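Local coordinates for protein YCGM (Escherichia coli, PDB 1NR9) that is of unsettled function but belongs to the fumarylacetoacetate hydrolase (FAH) family and holds a magnesium ion in a buried carboxylate site, at residues Glu72-Val77 / Val189-Thr194; Ala86-Val91 / Leu174-Ser179; Gly99-Leu104 / Cys130-Phe135. All coordinates share one frame; numbering follows the deposited sequence.

Contact 1. Residues Glu72-Val77 / Val189-Thr194. With MG (magnesium ion), chain E.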
loop_
_atom_site.group_PDB
_atom_site.type_symbol
_atom_site.label_atom_id
_atom_site.label_comp_id
_atom_site.label_asym_id
_atom_site.label_seq_id
_atom_site.Cartn_x
_atom_site.Cartn_y
_atom_site.Cartn_z
ATOM N N GLU A 72 -17.591 -0.311 -5.770
ATOM C CA GLU A 72 -17.343 0.934 -6.467
ATOM C C GLU A 72 -16.819 0.537 -7.832
ATOM O O GLU A 72 -15.664 0.133 -7.949
ATOM C CB GLU A 72 -16.271 1.776 -5.761
ATOM C CG GLU A 72 -16.645 2.365 -4.406
ATOM C CD GLU A 72 -15.604 3.370 -3.905
ATOM O OE1 GLU A 72 -15.771 3.909 -2.786
ATOM O OE2 GLU A 72 -14.618 3.621 -4.640
ATOM N N VAL A 73 -17.649 0.609 -8.863
ATOM C CA VAL A 73 -17.150 0.267 -10.191
ATOM C C VAL A 73 -16.263 1.444 -10.575
ATOM O O VAL A 73 -16.593 2.593 -10.271
ATOM C CB VAL A 73 -18.291 0.103 -11.236
ATOM C CG1 VAL A 73 -19.009 1.416 -11.448
ATOM C CG2 VAL A 73 -17.712 -0.427 -12.551
ATOM N N GLU A 74 -15.131 1.157 -11.210
ATOM C CA GLU A 74 -14.206 2.209 -11.598
ATOM C C GLU A 74 -13.412 1.822 -12.847
ATOM O O GLU A 74 -13.234 0.633 -13.153
ATOM C CB GLU A 74 -13.222 2.511 -10.440
ATOM C CG GLU A 74 -13.867 2.802 -9.051
ATOM C CD GLU A 74 -12.895 3.430 -8.038
ATOM O OE1 GLU A 74 -11.763 3.789 -8.436
ATOM O OE2 GLU A 74 -13.262 3.581 -6.842
ATOM N N LEU A 75 -12.953 2.837 -13.574
ATOM C CA LEU A 75 -12.135 2.632 -14.761
ATOM C C LEU A 75 -10.688 2.378 -14.301
ATOM O O LEU A 75 -10.111 3.173 -13.546
ATOM C CB LEU A 75 -12.163 3.869 -15.661
ATOM C CG LEU A 75 -11.254 3.694 -16.884
ATOM C CD1 LEU A 75 -11.803 2.572 -17.768
ATOM C CD2 LEU A 75 -11.162 4.988 -17.662
ATOM N N ALA A 76 -10.111 1.277 -14.773
ATOM C CA ALA A 76 -8.756 0.888 -14.408
ATOM C C ALA A 76 -7.782 1.135 -15.534
ATOM O O ALA A 76 -7.975 0.654 -16.655
ATOM C CB ALA A 76 -8.722 -0.580 -14.021
ATOM N N VAL A 77 -6.724 1.876 -15.226
ATOM C CA VAL A 77 -5.696 2.190 -16.208
ATOM C C VAL A 77 -4.456 1.391 -15.823
ATOM O O VAL A 77 -4.014 1.430 -14.668
ATOM C CB VAL A 77 -5.363 3.707 -16.202
ATOM C CG1 VAL A 77 -4.388 4.042 -17.326
ATOM C CG2 VAL A 77 -6.638 4.522 -16.343
ATOM N N VAL A 189 -1.464 -0.564 -11.495
ATOM C CA VAL A 189 -2.789 -0.226 -11.964
ATOM C C VAL A 189 -3.252 1.038 -11.260
ATOM O O VAL A 189 -2.841 1.313 -10.136
ATOM C CB VAL A 189 -3.771 -1.378 -11.672
ATOM C CG1 VAL A 189 -5.207 -0.958 -11.992
ATOM C CG2 VAL A 189 -3.370 -2.609 -12.500
ATOM N N VAL A 190 -4.107 1.803 -11.931
ATOM C CA VAL A 190 -4.649 3.043 -11.381
ATOM C C VAL A 190 -6.190 3.075 -11.428
ATOM O O VAL A 190 -6.783 2.978 -12.507
ATOM C CB VAL A 190 -4.127 4.256 -12.175
ATOM C CG1 VAL A 190 -4.769 5.534 -11.659
ATOM C CG2 VAL A 190 -2.621 4.329 -12.073
ATOM N N LEU A 191 -6.833 3.200 -10.267
ATOM C CA LEU A 191 -8.297 3.273 -10.219
ATOM C C LEU A 191 -8.670 4.744 -10.284
ATOM O O LEU A 191 -8.174 5.545 -9.503
ATOM C CB LEU A 191 -8.855 2.659 -8.928
ATOM C CG LEU A 191 -8.636 1.160 -8.727
ATOM C CD1 LEU A 191 -9.631 0.652 -7.661
ATOM C CD2 LEU A 191 -8.822 0.427 -10.050
ATOM N N THR A 192 -9.561 5.100 -11.199
ATOM C CA THR A 192 -9.918 6.497 -11.362
ATOM C C THR A 192 -11.182 7.033 -10.693
ATOM O O THR A 192 -11.719 8.039 -11.141
ATOM C CB THR A 192 -9.989 6.839 -12.851
ATOM O OG1 THR A 192 -11.033 6.070 -13.466
ATOM C CG2 THR A 192 -8.675 6.503 -13.525
ATOM N N GLY A 193 -11.665 6.393 -9.636
ATOM C CA GLY A 193 -12.855 6.909 -8.977
ATOM C C GLY A 193 -14.118 6.185 -9.368
ATOM O O GLY A 193 -14.118 5.398 -10.312
ATOM N N THR A 194 -15.208 6.443 -8.660
ATOM C CA THR A 194 -16.455 5.761 -8.978
ATOM C C THR A 194 -17.615 6.725 -9.113
ATOM O O THR A 194 -17.627 7.788 -8.495
ATOM C CB THR A 194 -16.835 4.725 -7.887
ATOM O OG1 THR A 194 -17.891 3.883 -8.367
ATOM C CG2 THR A 194 -17.313 5.429 -6.628
HETATM MG MG MG E . -12.907 5.229 -4.191
HETATM O O HOH W 1 -13.563 5.595 -13.062
HETATM O O HOH W 2 -11.287 4.479 -5.988
#
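The carboxylate of Glu74 reaches across from its strand to the backbone of Gly193. Gly193 N bonds Glu74 OE1 at 2.9 Å, and it meets that oxygen from above the carboxylate plane rather than within it. The bond is bent, 138° at the hydrogen, and the exact place of the Glu74 side chain is less sure. The Glu74 chain is extended beyond CG, and this carries the carboxylate over to the 189-194 segment.

Thr194 makes the next link. Its OG1 stands opposite the backbone N (chi1 -168°) and gives its proton to Val73 O at 2.6 Å. OG1 has a second partner, the side chain of Gln160. The Thr194 and Glu72 side chains cross at about a right angle, and CG2 of Thr194 touches the Glu72 carboxylate.

Further along, Leu75 O takes Thr192 N at 3.1 Å, close to the line of the carbonyl bond. Thr192 OG1 also sits 3.0 Å from Leu75 O. A water joins Leu75 N, Thr192 OG1 and Gly193 O where Gly193 is extra in the register.

Beyond this point the strands pair regularly. Val77 N bonds Val190 O at 2.9 Å, and Val190 N bonds Val77 O at 2.8 Å. Ala76 CB meets Leu191 CD2 and Val189 CG1 on one face of the sheet. Val77 and Val190 lie on the other face, toward helix 171-178.

Glu72 OE2 binds the magnesium ion at 2.4 Å, and Asp103 is the other protein ligand. Glu72 OE1 forms a salt bridge with Lys124, which probably helps fix the carboxylate. Antiparallel strands with a carboxylate metal site at their ends are consistent with the central sheet and metal pocket of the FAH fold.

Contact 2. Residues Ala86-Val91 / Leu174-Ser179; sequences ATEEHV and LIAYMS
Val91 puts both of its methyls against the 174-179 segment. CG1 stands opposite the backbone N (chi1 172°) and meets Ile175 CG2 at 3.7 Å. CG2 lies over the backbone of Ala176 and touches Ala176 CB at 3.8 Å. The side chains of Val91 and Ile175 cross obliquely. Ile175 CG2 faces Val91, while CG1 and CD1 continue toward Val190 and the central sheet.

This is helix-to-helix packing at the side of the FAH-family domain. The start of helix 88-94 leans on the C-terminal part of helix 171-178. Thr87 is the N-cap of the first helix. Its OG1 accepts a weak bond from His90 N at 3.3 Å and lies above one face of the His90 ring, near its rim.

The small residues lie close to the backbones. Ala176 CB reaches within 4.0 Å of Ala86 O. Ser179 OG sits between its backbone N and carbonyl carbon (chi1 61°). There it turns back to Ala176 O and also accepts from Ala86 N at 3.2 Å, although the place of Ala86 N is less certain. A water donates to both Ala86 O and Ala176 O. At the outer edge, the aliphatic part of Glu88 approaches Ala176 CB, with CG at 4.4 Å.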
loop_
_atom_site.group_PDB
_atom_site.type_symbol
_atom_site.label_atom_id
_atom_site.label_comp_id
_atom_site.label_asym_id
_atom_site.label_seq_id
_atom_site.Cartn_x
_atom_site.Cartn_y
_atom_site.Cartn_z
ATOM N N ALA A 86 6.085 12.766 -13.429
ATOM C CA ALA A 86 5.864 12.830 -14.867
ATOM C C ALA A 86 5.007 13.956 -15.427
ATOM O O ALA A 86 4.179 14.545 -14.735
ATOM C CB ALA A 86 5.300 11.499 -15.331
ATOM N N THR A 87 5.218 14.226 -16.711
ATOM C CA THR A 87 4.464 15.238 -17.441
ATOM C C THR A 87 3.343 14.472 -18.141
ATOM O O THR A 87 3.446 13.259 -18.353
ATOM C CB THR A 87 5.316 15.923 -18.537
ATOM O OG1 THR A 87 5.444 15.039 -19.659
ATOM C CG2 THR A 87 6.701 16.261 -18.016
ATOM N N GLU A 88 2.284 15.173 -18.518
ATOM C CA GLU A 88 1.170 14.523 -19.177
ATOM C C GLU A 88 1.590 13.813 -20.445
ATOM O O GLU A 88 1.012 12.780 -20.782
ATOM C CB GLU A 88 0.072 15.526 -19.481
ATOM C CG GLU A 88 -0.362 16.299 -18.262
ATOM C CD GLU A 88 -1.753 16.881 -18.416
ATOM O OE1 GLU A 88 -2.208 17.045 -19.580
ATOM O OE2 GLU A 88 -2.383 17.183 -17.372
ATOM N N GLU A 89 2.594 14.338 -21.150
ATOM C CA GLU A 89 3.033 13.675 -22.379
ATOM C C GLU A 89 3.558 12.286 -22.043
ATOM O O GLU A 89 3.367 11.336 -22.803
ATOM C CB GLU A 89 4.134 14.457 -23.096
ATOM C CG GLU A 89 4.436 13.864 -24.476
ATOM C CD GLU A 89 5.744 14.345 -25.078
ATOM O OE1 GLU A 89 5.954 15.575 -25.157
ATOM O OE2 GLU A 89 6.559 13.486 -25.485
ATOM N N HIS A 90 4.229 12.182 -20.899
ATOM C CA HIS A 90 4.778 10.915 -20.433
ATOM C C HIS A 90 3.639 9.969 -20.062
ATOM O O HIS A 90 3.611 8.816 -20.498
ATOM C CB HIS A 90 5.690 11.165 -19.232
ATOM C CG HIS A 90 6.972 11.855 -19.583
ATOM N ND1 HIS A 90 7.683 12.617 -18.679
ATOM C CD2 HIS A 90 7.686 11.875 -20.735
ATOM C CE1 HIS A 90 8.778 13.075 -19.258
ATOM N NE2 HIS A 90 8.804 12.639 -20.505
ATOM N N VAL A 91 2.699 10.466 -19.261
ATOM C CA VAL A 91 1.551 9.671 -18.858
ATOM C C VAL A 91 0.959 9.076 -20.122
ATOM O O VAL A 91 0.946 7.851 -20.287
ATOM C CB VAL A 91 0.464 10.532 -18.149
ATOM C CG1 VAL A 91 -0.803 9.696 -17.914
ATOM C CG2 VAL A 91 0.999 11.056 -16.810
ATOM N N LEU A 174 -4.697 13.212 -13.445
ATOM C CA LEU A 174 -4.685 12.501 -12.171
ATOM C C LEU A 174 -3.429 11.640 -12.058
ATOM O O LEU A 174 -2.695 11.740 -11.074
ATOM C CB LEU A 174 -5.944 11.635 -12.038
ATOM C CG LEU A 174 -6.210 10.896 -10.719
ATOM C CD1 LEU A 174 -6.224 11.876 -9.546
ATOM C CD2 LEU A 174 -7.540 10.165 -10.824
ATOM N N ILE A 175 -3.180 10.802 -13.066
ATOM C CA ILE A 175 -1.991 9.949 -13.055
ATOM C C ILE A 175 -0.741 10.806 -12.918
ATOM O O ILE A 175 0.173 10.471 -12.164
ATOM C CB ILE A 175 -1.886 9.101 -14.341
ATOM C CG1 ILE A 175 -2.949 8.004 -14.314
ATOM C CG2 ILE A 175 -0.496 8.490 -14.471
ATOM C CD1 ILE A 175 -2.974 7.136 -15.561
ATOM N N ALA A 176 -0.699 11.911 -13.650
ATOM C CA ALA A 176 0.440 12.813 -13.580
ATOM C C ALA A 176 0.582 13.293 -12.143
ATOM O O ALA A 176 1.679 13.312 -11.611
ATOM C CB ALA A 176 0.235 13.996 -14.514
ATOM N N TYR A 177 -0.532 13.673 -11.522
ATOM C CA TYR A 177 -0.543 14.135 -10.124
ATOM C C TYR A 177 -0.073 13.022 -9.165
ATOM O O TYR A 177 0.750 13.255 -8.271
ATOM C CB TYR A 177 -1.956 14.583 -9.740
ATOM C CG TYR A 177 -2.101 14.958 -8.289
ATOM C CD1 TYR A 177 -1.515 16.117 -7.787
ATOM C CD2 TYR A 177 -2.789 14.128 -7.403
ATOM C CE1 TYR A 177 -1.602 16.441 -6.441
ATOM C CE2 TYR A 177 -2.879 14.439 -6.056
ATOM C CZ TYR A 177 -2.278 15.600 -5.581
ATOM O OH TYR A 177 -2.339 15.893 -4.241
HETATM N N MSE A 178 -0.596 11.810 -9.363
HETATM C CA MSE A 178 -0.217 10.670 -8.536
HETATM C C MSE A 178 1.289 10.478 -8.516
HETATM O O MSE A 178 1.882 10.341 -7.451
HETATM C CB MSE A 178 -0.869 9.386 -9.052
HETATM C CG MSE A 178 -2.378 9.349 -8.861
HETATM SE SE MSE A 178 -3.264 7.828 -9.685
HETATM C CE MSE A 178 -4.778 7.744 -8.465
ATOM N N SER A 179 1.905 10.466 -9.694
ATOM C CA SER A 179 3.342 10.258 -9.789
ATOM C C SER A 179 4.146 11.200 -8.914
ATOM O O SER A 179 5.318 10.942 -8.642
ATOM C CB SER A 179 3.812 10.373 -11.243
ATOM O OG SER A 179 3.538 11.651 -11.778
HETATM O O HOH W 3 4.204 15.084 -11.627
#

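Contact 3. Residues Gly99-Leu104 / Cys130-Phe135. With MG (magnesium ion), chain E.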
loop_
_atom_site.group_PDB
_atom_site.type_symbol
_atom_site.label_atom_id
_atom_site.label_comp_id
_atom_site.label_asym_id
_atom_site.label_seq_id
_atom_site.Cartn_x
_atom_site.Cartn_y
_atom_site.Cartn_z
ATOM N N GLY A 99 -9.442 -1.295 -18.321
ATOM C CA GLY A 99 -10.312 -2.376 -17.879
ATOM C C GLY A 99 -11.174 -1.856 -16.731
ATOM O O GLY A 99 -11.155 -0.650 -16.442
ATOM N N VAL A 100 -11.941 -2.734 -16.083
ATOM C CA VAL A 100 -12.791 -2.313 -14.964
ATOM C C VAL A 100 -12.472 -2.981 -13.647
ATOM O O VAL A 100 -12.054 -4.142 -13.598
ATOM C CB VAL A 100 -14.280 -2.581 -15.210
ATOM C CG1 VAL A 100 -14.863 -1.489 -16.030
ATOM C CG2 VAL A 100 -14.466 -3.934 -15.869
ATOM N N ALA A 101 -12.713 -2.250 -12.569
ATOM C CA ALA A 101 -12.447 -2.777 -11.249
ATOM C C ALA A 101 -13.525 -2.394 -10.256
ATOM O O ALA A 101 -14.403 -1.565 -10.527
ATOM C CB ALA A 101 -11.104 -2.273 -10.751
ATOM N N LEU A 102 -13.451 -3.031 -9.100
ATOM C CA LEU A 102 -14.355 -2.746 -8.016
ATOM C C LEU A 102 -13.430 -2.317 -6.903
ATOM O O LEU A 102 -12.550 -3.071 -6.487
ATOM C CB LEU A 102 -15.129 -3.992 -7.587
ATOM C CG LEU A 102 -16.230 -4.512 -8.506
ATOM C CD1 LEU A 102 -17.061 -5.545 -7.747
ATOM C CD2 LEU A 102 -17.117 -3.354 -8.947
ATOM N N ASP A 103 -13.598 -1.082 -6.459
ATOM C CA ASP A 103 -12.801 -0.559 -5.370
ATOM C C ASP A 103 -13.595 -0.997 -4.154
ATOM O O ASP A 103 -14.325 -0.223 -3.542
ATOM C CB ASP A 103 -12.709 0.967 -5.490
ATOM C CG ASP A 103 -12.057 1.629 -4.288
ATOM O OD1 ASP A 103 -11.313 0.948 -3.541
ATOM O OD2 ASP A 103 -12.286 2.848 -4.110
ATOM N N LEU A 104 -13.489 -2.283 -3.855
ATOM C CA LEU A 104 -14.174 -2.875 -2.726
ATOM C C LEU A 104 -13.708 -2.182 -1.459
ATOM O O LEU A 104 -12.505 -2.040 -1.240
ATOM C CB LEU A 104 -13.842 -4.358 -2.657
ATOM C CG LEU A 104 -14.928 -5.315 -3.132
ATOM C CD1 LEU A 104 -15.738 -4.702 -4.260
ATOM C CD2 LEU A 104 -14.261 -6.620 -3.559
ATOM N N CYS A 130 -9.870 -5.629 -4.528
ATOM C CA CYS A 130 -9.761 -5.048 -5.857
ATOM C C CYS A 130 -9.931 -6.069 -6.984
ATOM O O CYS A 130 -8.969 -6.418 -7.671
ATOM C CB CYS A 130 -8.412 -4.349 -6.002
ATOM S SG CYS A 130 -8.290 -3.272 -7.439
ATOM N N PRO A 131 -11.157 -6.586 -7.171
ATOM C CA PRO A 131 -11.362 -7.556 -8.250
ATOM C C PRO A 131 -11.069 -6.734 -9.484
ATOM O O PRO A 131 -11.341 -5.537 -9.503
ATOM C CB PRO A 131 -12.843 -7.898 -8.136
ATOM C CG PRO A 131 -13.160 -7.616 -6.696
ATOM C CD PRO A 131 -12.400 -6.354 -6.422
ATOM N N LEU A 132 -10.541 -7.338 -10.527
ATOM C CA LEU A 132 -10.200 -6.544 -11.689
ATOM C C LEU A 132 -10.431 -7.353 -12.951
ATOM O O LEU A 132 -10.186 -8.559 -12.971
ATOM C CB LEU A 132 -8.733 -6.145 -11.556
ATOM C CG LEU A 132 -8.045 -5.100 -12.425
ATOM C CD1 LEU A 132 -8.747 -3.740 -12.248
ATOM C CD2 LEU A 132 -6.573 -5.008 -12.004
ATOM N N SER A 133 -10.917 -6.693 -13.998
ATOM C CA SER A 133 -11.173 -7.358 -15.269
ATOM C C SER A 133 -9.876 -7.426 -16.064
ATOM O O SER A 133 -8.819 -7.001 -15.583
ATOM C CB SER A 133 -12.223 -6.587 -16.076
ATOM O OG SER A 133 -11.720 -5.345 -16.548
ATOM N N GLY A 134 -9.958 -7.985 -17.270
ATOM C CA GLY A 134 -8.791 -8.062 -18.124
ATOM C C GLY A 134 -8.618 -6.665 -18.688
ATOM O O GLY A 134 -9.482 -5.816 -18.477
ATOM N N PHE A 135 -7.529 -6.415 -19.408
ATOM C CA PHE A 135 -7.289 -5.094 -19.970
ATOM C C PHE A 135 -7.367 -5.042 -21.476
ATOM O O PHE A 135 -7.057 -6.008 -22.168
ATOM C CB PHE A 135 -5.916 -4.570 -19.558
ATOM C CG PHE A 135 -5.837 -4.140 -18.134
ATOM C CD1 PHE A 135 -5.255 -4.965 -17.178
ATOM C CD2 PHE A 135 -6.344 -2.902 -17.744
ATOM C CE1 PHE A 135 -5.172 -4.561 -15.841
ATOM C CE2 PHE A 135 -6.269 -2.486 -16.417
ATOM C CZ PHE A 135 -5.682 -3.318 -15.463
HETATM MG MG MG E . -12.907 5.229 -4.191
HETATM O O HOH W 2 -11.287 4.479 -5.988
#
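Segments 99-104 and 130-135 run antiparallel at 154°, with their strand axes 4.9 Å apart, and Ala101 pairs with Leu132. Ser133 N bonds Val100 O at 2.8 Å. Leu102 N makes a weak bond to Pro131 O.

Ser133 OG takes the place a backbone carbonyl would probably fill in a regular pair. It accepts from Val100 N at 2.7 Å in a nearly straight bond, 168° at the hydrogen. Its torsion, with OG between the backbone N and the carbonyl carbon (chi1 70°), brings OG to that N-H and against Val100 CG2. Gly99 lies beside the Phe135 ring and Gly134 O. The Pro131 ring packs by CD on Leu102 O and on Leu104 CD2, whose side chain crosses it at about a right angle.

Asp103 turns the other way, at the centre of an inverse gamma turn, and its OD2 binds the magnesium ion at 2.5 Å. Lys48 and Lys124 hold its two oxygens.

Strand 95-102 lies between strands 69-79 and 130-137 in the sheet, antiparallel to both. Leu132 and Phe135 pack on Val189 and Ala76, while Val100 and Leu102 face strand 206-211 of the four-stranded sheet.

How the contacts relate
Contacts 1 and 3 belong to the core and share one sheet. Strands 69-79 and 95-102 are neighbours in it, and backbone bonds Ala76-Gly99 and Glu72-Asp103 join the two contacts directly. Each supplies one carboxylate to the same magnesium ion, and one water belongs to both. Contact 2 lies farther out and is partly exposed. Its centre is about 16 Å from that of contact 1 and about 21 Å from that of contact 3. It relies mainly on apolar helix packing, whereas the other two combine strand pairing with buried charge. Contact 2 still meets contact 1, as Ile175 and Met178 cover Val77 and Val190. It does not touch contact 3.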